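Local coordinates for ABC transporter, substrate binding protein (Agrobacterium tumefaciens, PDB 3C9H) that probably captures a solute in the periplasm for delivery to an ABC importer, and binds a magnesium ion, at residues Thr70-Tyr74 and Ser93-Gln99; Gly106-Ser111 and Leu266-Ala271; Thr175-Glu179 and Ile345-Asn349. All coordinates share one frame; numbering follows the deposited sequence.

From the N terminus, contact 1 closes first: the chain runs down helix 70-82 and through strand 90-93, and returns to the start of that helix as helix 96-104 begins. Contact 2 opens directly after this second helix and closes only at the end of strand 258-268. Contact 3 opens inside that long loop and closes at helix 338-353, so contacts 2 and 3 cross, whereas contact 1 stands in series with both. Contacts 1 and 2 meet where Q99 O packs on L266 CD2 at 3.5 Å. Contact 3 lies about 6 Å from contact 1 at the nearest atoms, and a citrate bonded to T70, S94 and Y176 spans the two.

Contact 1: residues Thr70-Tyr74 and Ser93-Gln99; sequences TGEIY and SSAMDLQ. With CIT (citric acid), chain D.
T70 packs against S93, S94 and A95 where helix 70-82 starts and strand 90-93 turns into helix 96-104, a part of the periplasmic binding protein fold that here lines the cleft holding a citrate. The T70 side chain splits its two branches between different tasks. With chi1 at 52°, OG1 sits between the backbone N and the carbonyl carbon and faces the ligand, while CG2 lies beside the N and reaches the two serine hydroxyls, coming within 3.2 Å of S93 OG. Behind the branches, T70 CB presses on A95 CB at 3.4 Å, tighter than usual for carbons.

Two bonds from this one residue grip a single citrate carboxylate. T70 N donates to CIT O4 at 2.7 Å (155° at the hydrogen), and T70 OG1 donates to CIT O3, also at 2.7 Å. OG1 in turn is hydrogen-bonded to G182 N. A second carboxylate is held by S94 OG, which donates to CIT O1 at 2.8 Å. The start of helix 70-82 may favour the negative charge. Citrate probably came from the crystallisation liquor, but its place is consistent with a solute pocket; S41 of the magnesium site also bonds it.

Farther from the ligand, Y74 and L98 cross at about a right angle. CG of Y74 is anti to the backbone N (chi1 177°), which lays the ring along helix 96-104: L98 CD2 lies over one ring face, and Y74 CD1 meets L98 O at 3.6 Å. I73 CD1 rests on S93 CB. S93 OG closes an ST turn by accepting from A95 N, the residue at the N-cap position. A water completes the join, donating to T70 O at 2.8 Å and hydrogen-bonded to S93 OG at 2.7 Å.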
ATOM      1  N   THR A  70       0.156  -6.847   5.410  1.00 17.49           N
ATOM      2  CA  THR A  70       0.921  -5.845   6.176  1.00 17.52           C
ATOM      3  C   THR A  70       0.927  -6.153   7.689  1.00 17.72           C
ATOM      4  O   THR A  70       1.944  -6.045   8.366  1.00 17.57           O
ATOM      5  CB  THR A  70       0.360  -4.427   5.886  1.00 18.19           C
ATOM      6  OG1 THR A  70      -1.060  -4.404   6.092  1.00 18.18           O
ATOM      7  CG2 THR A  70       0.689  -3.958   4.451  1.00 17.05           C
ATOM      8  N   GLY A  71      -0.223  -6.569   8.203  1.00 18.32           N
ATOM      9  CA  GLY A  71      -0.363  -6.913   9.637  1.00 18.75           C
ATOM     10  C   GLY A  71       0.467  -8.112  10.038  1.00 19.19           C
ATOM     11  O   GLY A  71       0.906  -8.220  11.183  1.00 21.03           O
ATOM     12  N   GLU A  72       0.689  -9.015   9.095  1.00 19.79           N
ATOM     13  CA  GLU A  72       1.506 -10.186   9.301  1.00 19.31           C
ATOM     14  C   GLU A  72       2.993  -9.875   9.262  1.00 18.68           C
ATOM     15  O   GLU A  72       3.781 -10.484  10.011  1.00 18.74           O
ATOM     16  CB  GLU A  72       1.151 -11.253   8.261  1.00 20.34           C
ATOM     17  CG  GLU A  72       1.945 -12.551   8.387  1.00 22.69           C
ATOM     18  CD  GLU A  72       1.909 -13.204   9.770  1.00 28.80           C
ATOM     19  OE1 GLU A  72       0.982 -12.949  10.576  1.00 30.16           O
ATOM     20  OE2 GLU A  72       2.823 -14.015  10.026  1.00 33.26           O
ATOM     21  N   ILE A  73       3.390  -8.938   8.404  1.00 17.16           N
ATOM     22  CA  ILE A  73       4.773  -8.451   8.399  1.00 18.06           C
ATOM     23  C   ILE A  73       5.099  -7.957   9.794  1.00 18.25           C
ATOM     24  O   ILE A  73       6.089  -8.374  10.367  1.00 17.76           O
ATOM     25  CB  ILE A  73       5.020  -7.330   7.385  1.00 17.93           C
ATOM     26  CG1 ILE A  73       4.837  -7.857   5.940  1.00 17.23           C
ATOM     27  CG2 ILE A  73       6.426  -6.750   7.561  1.00 17.54           C
ATOM     28  CD1 ILE A  73       4.788  -6.749   4.846  1.00 17.19           C
ATOM     29  N   TYR A  74       4.256  -7.079  10.322  1.00 19.11           N
ATOM     30  CA  TYR A  74       4.428  -6.540  11.676  1.00 19.71           C
ATOM     31  C   TYR A  74       4.464  -7.648  12.739  1.00 19.97           C
ATOM     32  O   TYR A  74       5.412  -7.761  13.521  1.00 20.48           O
ATOM     33  CB  TYR A  74       3.291  -5.539  11.981  1.00 20.61           C
ATOM     34  CG  TYR A  74       3.365  -4.983  13.395  1.00 20.89           C
ATOM     35  CD1 TYR A  74       4.159  -3.887  13.699  1.00 22.75           C
ATOM     36  CD2 TYR A  74       2.627  -5.560  14.419  1.00 23.12           C
ATOM     37  CE1 TYR A  74       4.246  -3.404  15.015  1.00 23.52           C
ATOM     38  CE2 TYR A  74       2.691  -5.070  15.714  1.00 22.31           C
ATOM     39  CZ  TYR A  74       3.499  -4.005  16.008  1.00 22.84           C
ATOM     40  OH  TYR A  74       3.567  -3.541  17.317  1.00 23.60           O
ATOM     41  N   SER A  93       6.383  -2.514   3.384  1.00 17.81           N
ATOM     42  CA  SER A  93       4.972  -2.507   3.735  1.00 17.85           C
ATOM     43  C   SER A  93       4.291  -1.182   3.458  1.00 18.66           C
ATOM     44  O   SER A  93       4.862  -0.106   3.696  1.00 18.06           O
ATOM     45  CB  SER A  93       4.830  -2.820   5.219  1.00 18.07           C
ATOM     46  OG  SER A  93       3.482  -2.790   5.628  1.00 16.54           O
ATOM     47  N   SER A  94       3.057  -1.294   2.986  1.00 18.27           N
ATOM     48  CA  SER A  94       2.181  -0.182   2.755  1.00 18.56           C
ATOM     49  C   SER A  94       1.473   0.250   4.047  1.00 18.66           C
ATOM     50  O   SER A  94       0.810   1.292   4.059  1.00 20.20           O
ATOM     51  CB  SER A  94       1.169  -0.514   1.673  1.00 17.86           C
ATOM     52  OG  SER A  94       0.521  -1.732   1.957  1.00 18.23           O
ATOM     53  N   ALA A  95       1.607  -0.541   5.115  1.00 19.14           N
ATOM     54  CA  ALA A  95       1.052  -0.153   6.411  1.00 18.50           C
ATOM     55  C   ALA A  95       2.059   0.776   7.142  1.00 18.64           C
ATOM     56  O   ALA A  95       2.830   0.362   8.008  1.00 18.63           O
ATOM     57  CB  ALA A  95       0.616  -1.350   7.244  1.00 18.40           C
ATOM     58  N   MET A  96       2.013   2.055   6.774  1.00 18.83           N
ATOM     59  CA  MET A  96       3.055   3.018   7.108  1.00 18.54           C
ATOM     60  C   MET A  96       3.191   3.112   8.619  1.00 19.64           C
ATOM     61  O   MET A  96       4.288   3.164   9.164  1.00 21.46           O
ATOM     62  CB  MET A  96       2.719   4.402   6.559  1.00 18.37           C
ATOM     63  CG  MET A  96       2.535   4.542   5.026  1.00 20.17           C
ATOM     64  SD  MET A  96       2.143   6.211   4.448  1.00 13.67           S
ATOM     65  CE  MET A  96       3.677   7.046   4.821  1.00 22.58           C
ATOM     66  N   ASP A  97       2.051   3.153   9.272  1.00 19.67           N
ATOM     67  CA  ASP A  97       1.978   3.234  10.714  1.00 20.96           C
ATOM     68  C   ASP A  97       2.637   2.057  11.439  1.00 20.62           C
ATOM     69  O   ASP A  97       3.382   2.256  12.409  1.00 20.33           O
ATOM     70  CB  ASP A  97       0.529   3.468  11.153  1.00 22.05           C
ATOM     71  CG  ASP A  97      -0.440   2.362  10.721  1.00 25.76           C
ATOM     72  OD1 ASP A  97      -0.248   1.720   9.664  1.00 25.86           O
ATOM     73  OD2 ASP A  97      -1.455   2.197  11.431  1.00 31.58           O
ATOM     74  N   LEU A  98       2.441   0.845  10.935  1.00 20.46           N
ATOM     75  CA  LEU A  98       3.030  -0.339  11.547  1.00 20.51           C
ATOM     76  C   LEU A  98       4.536  -0.352  11.344  1.00 20.50           C
ATOM     77  O   LEU A  98       5.267  -0.848  12.194  1.00 19.37           O
ATOM     78  CB  LEU A  98       2.410  -1.631  10.965  1.00 20.68           C
ATOM     79  CG  LEU A  98       0.902  -1.787  11.244  1.00 21.31           C
ATOM     80  CD1 LEU A  98       0.357  -3.086  10.699  1.00 22.39           C
ATOM     81  CD2 LEU A  98       0.582  -1.607  12.765  1.00 20.72           C
ATOM     82  N   GLN A  99       4.995   0.177  10.206  1.00 20.44           N
ATOM     83  CA  GLN A  99       6.422   0.255   9.937  1.00 20.02           C
ATOM     84  C   GLN A  99       7.113   1.277  10.825  1.00 20.43           C
ATOM     85  O   GLN A  99       8.192   1.036  11.334  1.00 19.60           O
ATOM     86  CB  GLN A  99       6.677   0.549   8.465  1.00 20.39           C
ATOM     87  CG  GLN A  99       6.323  -0.638   7.561  1.00 19.75           C
ATOM     88  CD  GLN A  99       7.373  -1.743   7.606  1.00 20.10           C
ATOM     89  OE1 GLN A  99       7.365  -2.584   8.512  1.00 19.47           O
ATOM     90  NE2 GLN A  99       8.277  -1.760   6.609  1.00 18.85           N
TER
HETATM   91  C1  CIT D 402      -0.425  -4.095  -0.451  1.00 17.93           C
HETATM   92  O1  CIT D 402       0.612  -3.411  -0.224  1.00 17.54           O
HETATM   93  O2  CIT D 402      -0.548  -4.713  -1.529  1.00 17.63           O
HETATM   94  C2  CIT D 402      -1.549  -4.142   0.550  1.00 17.50           C
HETATM   95  C3  CIT D 402      -2.240  -5.515   0.648  1.00 17.42           C
HETATM   96  O7  CIT D 402      -1.237  -6.567   0.788  1.00 19.10           O
HETATM   97  C4  CIT D 402      -3.161  -5.575   1.861  1.00 18.12           C
HETATM   98  C5  CIT D 402      -2.428  -5.474   3.161  1.00 17.92           C
HETATM   99  O3  CIT D 402      -2.836  -4.702   4.088  1.00 16.88           O
HETATM  100  O4  CIT D 402      -1.451  -6.225   3.296  1.00 16.89           O
HETATM  101  C6  CIT D 402      -3.089  -5.825  -0.596  1.00 19.20           C
HETATM  102  O5  CIT D 402      -2.873  -6.832  -1.324  1.00 17.96           O
HETATM  103  O6  CIT D 402      -4.012  -5.073  -0.932  1.00 19.63           O
HETATM  104  O   HOH W   1       3.407  -3.701   8.158  1.00 16.56           O

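Contact 2: residues Gly106-Ser111 and Leu266-Ala271; sequences GYAQRS and LVPEAA
Q109 reaches strand 258-268 through both its backbone and its amide. Q109 N donates to V267 O at 2.9 Å. Its side chain, extended beyond CG, lies obliquely across V267, with Q109 CG 3.8 Å from V267 CG1. At its end NE2 donates to P268 O at 2.9 Å, with the acceptor close to the amide plane. That carbonyl oxygen also accepts from A271 N, closing the type I turn P268-A271, and the two donors come from opposite faces of its plane.

On the other side of the antiparallel, non-hydrogen-bonded pair A108-P268, E269 N donates to Y107 O at 2.9 Å. The same oxygen lies 3.3 Å from P268 CA in a CA-H...O contact. A108 CB touches L266 CD1, and S111 OG faces V267 CG2 at 3.6 Å.

Three waters form the next layer: one joins Y107 O to A270 N, another gathers Q109 O, S111 OG and V267 N, and a third links Q109 NE2, E269 O and A271 O. Helix 96-104 packs on A108 and L266, and helix 274-285 on V267 and S111.

The pairing is short: the two backbone bonds lie either side of the non-hydrogen-bonded pair A108-P268, and the glutamine amide, bonded to a turn carbonyl and a water, ties strand 108-109 to the turn.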
ATOM      1  N   GLY A 106      12.182  -0.268  18.386  1.00 25.26           N
ATOM      2  CA  GLY A 106      13.477  -0.930  18.393  1.00 24.93           C
ATOM      3  C   GLY A 106      13.614  -2.153  17.502  1.00 23.99           C
ATOM      4  O   GLY A 106      14.645  -2.816  17.549  1.00 23.79           O
ATOM      5  N   TYR A 107      12.593  -2.433  16.681  1.00 23.27           N
ATOM      6  CA  TYR A 107      12.591  -3.594  15.800  1.00 22.77           C
ATOM      7  C   TYR A 107      13.280  -3.362  14.446  1.00 22.28           C
ATOM      8  O   TYR A 107      13.462  -4.308  13.677  1.00 21.34           O
ATOM      9  CB  TYR A 107      11.148  -4.127  15.606  1.00 23.48           C
ATOM     10  CG  TYR A 107      10.575  -4.728  16.871  1.00 21.65           C
ATOM     11  CD1 TYR A 107      10.742  -6.080  17.169  1.00 22.54           C
ATOM     12  CD2 TYR A 107       9.894  -3.936  17.788  1.00 25.50           C
ATOM     13  CE1 TYR A 107      10.246  -6.627  18.354  1.00 23.13           C
ATOM     14  CE2 TYR A 107       9.373  -4.476  18.978  1.00 24.80           C
ATOM     15  CZ  TYR A 107       9.561  -5.817  19.256  1.00 24.24           C
ATOM     16  OH  TYR A 107       9.053  -6.339  20.419  1.00 24.85           O
ATOM     17  N   ALA A 108      13.673  -2.119  14.168  1.00 22.04           N
ATOM     18  CA  ALA A 108      14.452  -1.785  12.994  1.00 23.22           C
ATOM     19  C   ALA A 108      15.882  -1.416  13.407  1.00 23.79           C
ATOM     20  O   ALA A 108      16.192  -1.262  14.602  1.00 25.13           O
ATOM     21  CB  ALA A 108      13.792  -0.645  12.224  1.00 21.80           C
ATOM     22  N   GLN A 109      16.757  -1.296  12.413  1.00 24.35           N
ATOM     23  CA  GLN A 109      18.088  -0.746  12.624  1.00 24.32           C
ATOM     24  C   GLN A 109      18.369   0.303  11.539  1.00 24.60           C
ATOM     25  O   GLN A 109      17.805   0.250  10.447  1.00 23.60           O
ATOM     26  CB  GLN A 109      19.156  -1.848  12.644  1.00 24.38           C
ATOM     27  CG  GLN A 109      19.241  -2.701  11.386  1.00 23.95           C
ATOM     28  CD  GLN A 109      20.374  -3.706  11.463  1.00 24.17           C
ATOM     29  OE1 GLN A 109      21.532  -3.333  11.390  1.00 24.59           O
ATOM     30  NE2 GLN A 109      20.043  -4.983  11.622  1.00 21.47           N
ATOM     31  N   ARG A 110      19.231   1.258  11.878  1.00 24.35           N
ATOM     32  CA  ARG A 110      19.550   2.381  11.026  1.00 24.84           C
ATOM     33  C   ARG A 110      20.267   1.899   9.780  1.00 24.03           C
ATOM     34  O   ARG A 110      21.102   0.971   9.824  1.00 23.57           O
ATOM     35  CB  ARG A 110      20.417   3.394  11.806  1.00 25.03           C
ATOM     36  CG  ARG A 110      20.717   4.680  11.098  1.00 26.20           C
ATOM     37  CD  ARG A 110      21.564   5.633  11.999  1.00 28.52           C
ATOM     38  NE  ARG A 110      21.718   6.976  11.425  1.00 31.11           N
ATOM     39  CZ  ARG A 110      20.991   8.038  11.767  1.00 33.65           C
ATOM     40  NH1 ARG A 110      20.021   7.959  12.683  1.00 35.79           N
ATOM     41  NH2 ARG A 110      21.234   9.198  11.181  1.00 34.76           N
ATOM     42  N   SER A 111      19.949   2.547   8.669  1.00 23.64           N
ATOM     43  CA  SER A 111      20.577   2.259   7.399  1.00 24.16           C
ATOM     44  C   SER A 111      21.127   3.543   6.810  1.00 24.93           C
ATOM     45  O   SER A 111      20.387   4.308   6.191  1.00 24.27           O
ATOM     46  CB  SER A 111      19.564   1.657   6.427  1.00 23.71           C
ATOM     47  OG  SER A 111      19.143   0.401   6.861  1.00 21.57           O
ATOM     48  N   LEU A 266      12.465  -0.869   5.551  1.00 17.19           N
ATOM     49  CA  LEU A 266      13.412  -0.846   6.692  1.00 16.93           C
ATOM     50  C   LEU A 266      14.099  -2.209   6.808  1.00 17.59           C
ATOM     51  O   LEU A 266      13.603  -3.187   6.279  1.00 17.54           O
ATOM     52  CB  LEU A 266      12.696  -0.485   7.994  1.00 16.40           C
ATOM     53  CG  LEU A 266      11.591  -1.423   8.511  1.00 16.61           C
ATOM     54  CD1 LEU A 266      12.205  -2.624   9.242  1.00 16.16           C
ATOM     55  CD2 LEU A 266      10.561  -0.669   9.441  1.00 16.82           C
ATOM     56  N   VAL A 267      15.258  -2.226   7.470  1.00 17.85           N
ATOM     57  CA  VAL A 267      16.015  -3.421   7.768  1.00 18.41           C
ATOM     58  C   VAL A 267      15.776  -3.727   9.231  1.00 18.67           C
ATOM     59  O   VAL A 267      16.087  -2.894  10.082  1.00 19.13           O
ATOM     60  CB  VAL A 267      17.533  -3.195   7.555  1.00 19.25           C
ATOM     61  CG1 VAL A 267      18.339  -4.396   8.072  1.00 17.45           C
ATOM     62  CG2 VAL A 267      17.817  -2.898   6.080  1.00 18.03           C
ATOM     63  N   PRO A 268      15.173  -4.885   9.521  1.00 18.65           N
ATOM     64  CA  PRO A 268      14.952  -5.308  10.886  1.00 19.71           C
ATOM     65  C   PRO A 268      16.261  -5.436  11.709  1.00 20.19           C
ATOM     66  O   PRO A 268      17.306  -5.836  11.200  1.00 20.63           O
ATOM     67  CB  PRO A 268      14.255  -6.676  10.721  1.00 18.82           C
ATOM     68  CG  PRO A 268      13.566  -6.581   9.359  1.00 18.92           C
ATOM     69  CD  PRO A 268      14.612  -5.850   8.552  1.00 19.11           C
ATOM     70  N   GLU A 269      16.177  -5.063  12.977  1.00 22.30           N
ATOM     71  CA  GLU A 269      17.248  -5.248  13.943  1.00 22.37           C
ATOM     72  C   GLU A 269      17.773  -6.692  13.979  1.00 22.58           C
ATOM     73  O   GLU A 269      18.990  -6.908  14.103  1.00 22.77           O
ATOM     74  CB  GLU A 269      16.734  -4.847  15.324  1.00 22.99           C
ATOM     75  CG  GLU A 269      17.794  -4.799  16.390  1.00 23.81           C
ATOM     76  CD  GLU A 269      17.991  -6.117  17.106  1.00 31.73           C
ATOM     77  OE1 GLU A 269      17.143  -7.034  16.945  1.00 33.80           O
ATOM     78  OE2 GLU A 269      18.992  -6.237  17.863  1.00 37.79           O
ATOM     79  N   ALA A 270      16.864  -7.667  13.846  1.00 22.43           N
ATOM     80  CA  ALA A 270      17.200  -9.104  13.946  1.00 23.31           C
ATOM     81  C   ALA A 270      17.421  -9.786  12.594  1.00 23.65           C
ATOM     82  O   ALA A 270      17.391 -11.020  12.484  1.00 23.87           O
ATOM     83  CB  ALA A 270      16.130  -9.823  14.701  1.00 23.65           C
ATOM     84  N   ALA A 271      17.653  -8.990  11.565  1.00 23.51           N
ATOM     85  CA  ALA A 271      18.027  -9.500  10.254  1.00 23.76           C
ATOM     86  C   ALA A 271      19.188 -10.473  10.386  1.00 24.39           C
ATOM     87  O   ALA A 271      20.138 -10.200  11.121  1.00 22.58           O
ATOM     88  CB  ALA A 271      18.425  -8.349   9.343  1.00 22.32           C
TER
HETATM   89  O   HOH W   2      13.896  -7.040  14.262  1.00 21.31           O
HETATM   90  O   HOH W   3      16.550   0.400   8.097  1.00 21.99           O
HETATM   91  O   HOH W   4      20.900  -7.803  12.192  1.00 26.29           O

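Contact 3: residues Thr175-Glu179 and Ile345-Asn349; sequences TYDIE and IERWN
I178 has CG1 between its backbone N and carbonyl carbon (chi1 76°), and W348 has CG anti to its N (chi1 -180°); together these torsions lay the isoleucine over the indole. The contact joins the end of strand 173-176 to helix 338-353 in the periplasmic binding protein fold. I178 CG1 stands over the six-membered ring of W348, 3.7 Å from its centroid and near the ring normal, a CH-pi contact. I178 CD1 continues over the same face to within 3.5 Å of W348 CG, the two side chains running antiparallel to one another. I178 CD1 also meets I345 CG1 at 4.1 Å, one turn earlier on the helix.

The far end of the indole reaches the strand's exit, with W348 CZ2 at 3.6 Å from Y176 O. V212 of strand 211-213 also touches the tryptophan. The Y176 ring ends away from the helix, its hydroxyl hydrogen-bonded to S216 and to the citrate in the cleft, so the strand end adjoins the ligand.

D177 crosses W348 at about a right angle, OD1 lying 4.0 Å from W348 CH2. D177 OD1 accepts from E179 N at 3.0 Å, forming an Asx turn.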
ATOM      1  N   THR A 175     -14.785  -2.982  -0.419  1.00 22.45           N
ATOM      2  CA  THR A 175     -13.704  -2.185   0.137  1.00 22.21           C
ATOM      3  C   THR A 175     -12.802  -3.066   1.019  1.00 22.16           C
ATOM      4  O   THR A 175     -13.042  -4.277   1.191  1.00 21.37           O
ATOM      5  CB  THR A 175     -14.247  -0.977   0.932  1.00 22.80           C
ATOM      6  OG1 THR A 175     -13.185  -0.052   1.181  1.00 23.20           O
ATOM      7  CG2 THR A 175     -14.891  -1.415   2.264  1.00 22.77           C
ATOM      8  N   TYR A 176     -11.722  -2.470   1.523  1.00 21.31           N
ATOM      9  CA  TYR A 176     -10.816  -3.175   2.421  1.00 21.27           C
ATOM     10  C   TYR A 176     -11.516  -3.482   3.740  1.00 21.36           C
ATOM     11  O   TYR A 176     -12.216  -2.643   4.287  1.00 19.89           O
ATOM     12  CB  TYR A 176      -9.586  -2.334   2.750  1.00 21.16           C
ATOM     13  CG  TYR A 176      -8.438  -2.464   1.788  1.00 20.98           C
ATOM     14  CD1 TYR A 176      -8.021  -1.380   1.016  1.00 22.20           C
ATOM     15  CD2 TYR A 176      -7.750  -3.659   1.665  1.00 21.49           C
ATOM     16  CE1 TYR A 176      -6.920  -1.500   0.149  1.00 22.30           C
ATOM     17  CE2 TYR A 176      -6.663  -3.770   0.816  1.00 20.36           C
ATOM     18  CZ  TYR A 176      -6.252  -2.695   0.078  1.00 20.49           C
ATOM     19  OH  TYR A 176      -5.169  -2.838  -0.748  1.00 20.57           O
ATOM     20  N   ASP A 177     -11.307  -4.693   4.210  1.00 21.81           N
ATOM     21  CA  ASP A 177     -11.560  -5.051   5.581  1.00 22.65           C
ATOM     22  C   ASP A 177     -10.425  -4.474   6.415  1.00 22.67           C
ATOM     23  O   ASP A 177      -9.318  -5.009   6.431  1.00 21.93           O
ATOM     24  CB  ASP A 177     -11.581  -6.559   5.707  1.00 22.75           C
ATOM     25  CG  ASP A 177     -11.917  -7.027   7.109  1.00 23.44           C
ATOM     26  OD1 ASP A 177     -11.889  -6.222   8.069  1.00 28.21           O
ATOM     27  OD2 ASP A 177     -12.231  -8.218   7.233  1.00 28.24           O
ATOM     28  N   ILE A 178     -10.714  -3.384   7.093  1.00 23.04           N
ATOM     29  CA  ILE A 178      -9.698  -2.672   7.839  1.00 24.08           C
ATOM     30  C   ILE A 178      -9.189  -3.458   9.044  1.00 25.34           C
ATOM     31  O   ILE A 178      -8.120  -3.155   9.568  1.00 26.12           O
ATOM     32  CB  ILE A 178     -10.104  -1.246   8.218  1.00 23.39           C
ATOM     33  CG1 ILE A 178     -11.104  -1.206   9.390  1.00 23.69           C
ATOM     34  CG2 ILE A 178     -10.640  -0.506   7.005  1.00 23.20           C
ATOM     35  CD1 ILE A 178     -11.281   0.174   9.981  1.00 23.17           C
ATOM     36  N   GLU A 179      -9.933  -4.473   9.458  1.00 26.38           N
ATOM     37  CA  GLU A 179      -9.480  -5.355  10.524  1.00 28.23           C
ATOM     38  C   GLU A 179      -8.398  -6.296  10.052  1.00 28.11           C
ATOM     39  O   GLU A 179      -7.563  -6.717  10.841  1.00 28.86           O
ATOM     40  CB  GLU A 179     -10.642  -6.186  11.095  1.00 28.51           C
ATOM     41  CG  GLU A 179     -11.540  -5.400  12.019  1.00 31.07           C
ATOM     42  CD  GLU A 179     -12.485  -6.298  12.811  1.00 32.67           C
ATOM     43  OE1 GLU A 179     -12.931  -7.327  12.259  1.00 39.29           O
ATOM     44  OE2 GLU A 179     -12.790  -5.967  13.984  1.00 41.64           O
ATOM     45  N   ILE A 345     -11.651   0.705  14.829  1.00 35.70           N
ATOM     46  CA  ILE A 345     -12.083  -0.535  14.212  1.00 37.09           C
ATOM     47  C   ILE A 345     -13.474  -0.975  14.712  1.00 37.96           C
ATOM     48  O   ILE A 345     -14.307  -1.443  13.928  1.00 37.23           O
ATOM     49  CB  ILE A 345     -11.006  -1.652  14.384  1.00 36.42           C
ATOM     50  CG1 ILE A 345      -9.783  -1.345  13.502  1.00 37.02           C
ATOM     51  CG2 ILE A 345     -11.575  -3.005  14.020  1.00 36.84           C
ATOM     52  CD1 ILE A 345      -8.608  -2.362  13.595  1.00 36.49           C
ATOM     53  N   GLU A 346     -13.748  -0.811  16.000  1.00 39.13           N
ATOM     54  CA  GLU A 346     -15.063  -1.188  16.495  1.00 40.08           C
ATOM     55  C   GLU A 346     -16.148  -0.181  16.061  1.00 39.91           C
ATOM     56  O   GLU A 346     -17.278  -0.571  15.792  1.00 40.84           O
ATOM     57  CB  GLU A 346     -15.056  -1.466  18.014  1.00 40.67           C
ATOM     58  CG  GLU A 346     -14.781  -0.294  18.950  1.00 42.22           C
ATOM     59  CD  GLU A 346     -14.900  -0.702  20.441  1.00 43.36           C
ATOM     60  OE1 GLU A 346     -15.539  -1.754  20.737  1.00 46.56           O
ATOM     61  OE2 GLU A 346     -14.358   0.026  21.313  1.00 47.18           O
ATOM     62  N   ARG A 347     -15.806   1.094  15.972  1.00 39.62           N
ATOM     63  CA  ARG A 347     -16.697   2.096  15.371  1.00 39.49           C
ATOM     64  C   ARG A 347     -17.046   1.790  13.882  1.00 38.98           C
ATOM     65  O   ARG A 347     -18.184   1.941  13.437  1.00 38.06           O
ATOM     66  CB  ARG A 347     -16.038   3.466  15.486  1.00 39.69           C
ATOM     67  CG  ARG A 347     -16.945   4.625  15.152  1.00 40.45           C
ATOM     68  CD  ARG A 347     -16.360   5.956  15.618  1.00 41.60           C
ATOM     69  NE  ARG A 347     -17.306   7.059  15.407  1.00 42.67           N
ATOM     70  CZ  ARG A 347     -16.976   8.342  15.274  1.00 44.19           C
ATOM     71  NH1 ARG A 347     -15.709   8.738  15.306  1.00 45.51           N
ATOM     72  NH2 ARG A 347     -17.929   9.239  15.085  1.00 45.44           N
ATOM     73  N   TRP A 348     -16.048   1.363  13.121  1.00 37.63           N
ATOM     74  CA  TRP A 348     -16.234   1.010  11.722  1.00 38.37           C
ATOM     75  C   TRP A 348     -17.177  -0.192  11.574  1.00 38.62           C
ATOM     76  O   TRP A 348     -18.069  -0.174  10.741  1.00 37.91           O
ATOM     77  CB  TRP A 348     -14.856   0.757  11.125  1.00 36.41           C
ATOM     78  CG  TRP A 348     -14.788   0.378   9.698  1.00 35.50           C
ATOM     79  CD1 TRP A 348     -14.747   1.222   8.604  1.00 34.11           C
ATOM     80  CD2 TRP A 348     -14.663  -0.937   9.194  1.00 32.14           C
ATOM     81  NE1 TRP A 348     -14.620   0.481   7.443  1.00 33.14           N
ATOM     82  CE2 TRP A 348     -14.560  -0.845   7.782  1.00 32.00           C
ATOM     83  CE3 TRP A 348     -14.625  -2.198   9.795  1.00 32.23           C
ATOM     84  CZ2 TRP A 348     -14.437  -1.963   6.974  1.00 33.54           C
ATOM     85  CZ3 TRP A 348     -14.503  -3.295   8.993  1.00 33.79           C
ATOM     86  CH2 TRP A 348     -14.402  -3.175   7.592  1.00 33.95           C
ATOM     87  N   ASN A 349     -17.000  -1.213  12.407  1.00 40.42           N
ATOM     88  CA  ASN A 349     -17.920  -2.360  12.436  1.00 42.16           C
ATOM     89  C   ASN A 349     -19.322  -1.940  12.849  1.00 43.20           C
ATOM     90  O   ASN A 349     -20.297  -2.475  12.360  1.00 43.58           O
ATOM     91  CB  ASN A 349     -17.431  -3.437  13.406  1.00 42.43           C
ATOM     92  CG  ASN A 349     -16.244  -4.198  12.882  1.00 44.08           C
ATOM     93  OD1 ASN A 349     -15.231  -4.340  13.578  1.00 48.05           O
ATOM     94  ND2 ASN A 349     -16.342  -4.687  11.646  1.00 46.13           N
TER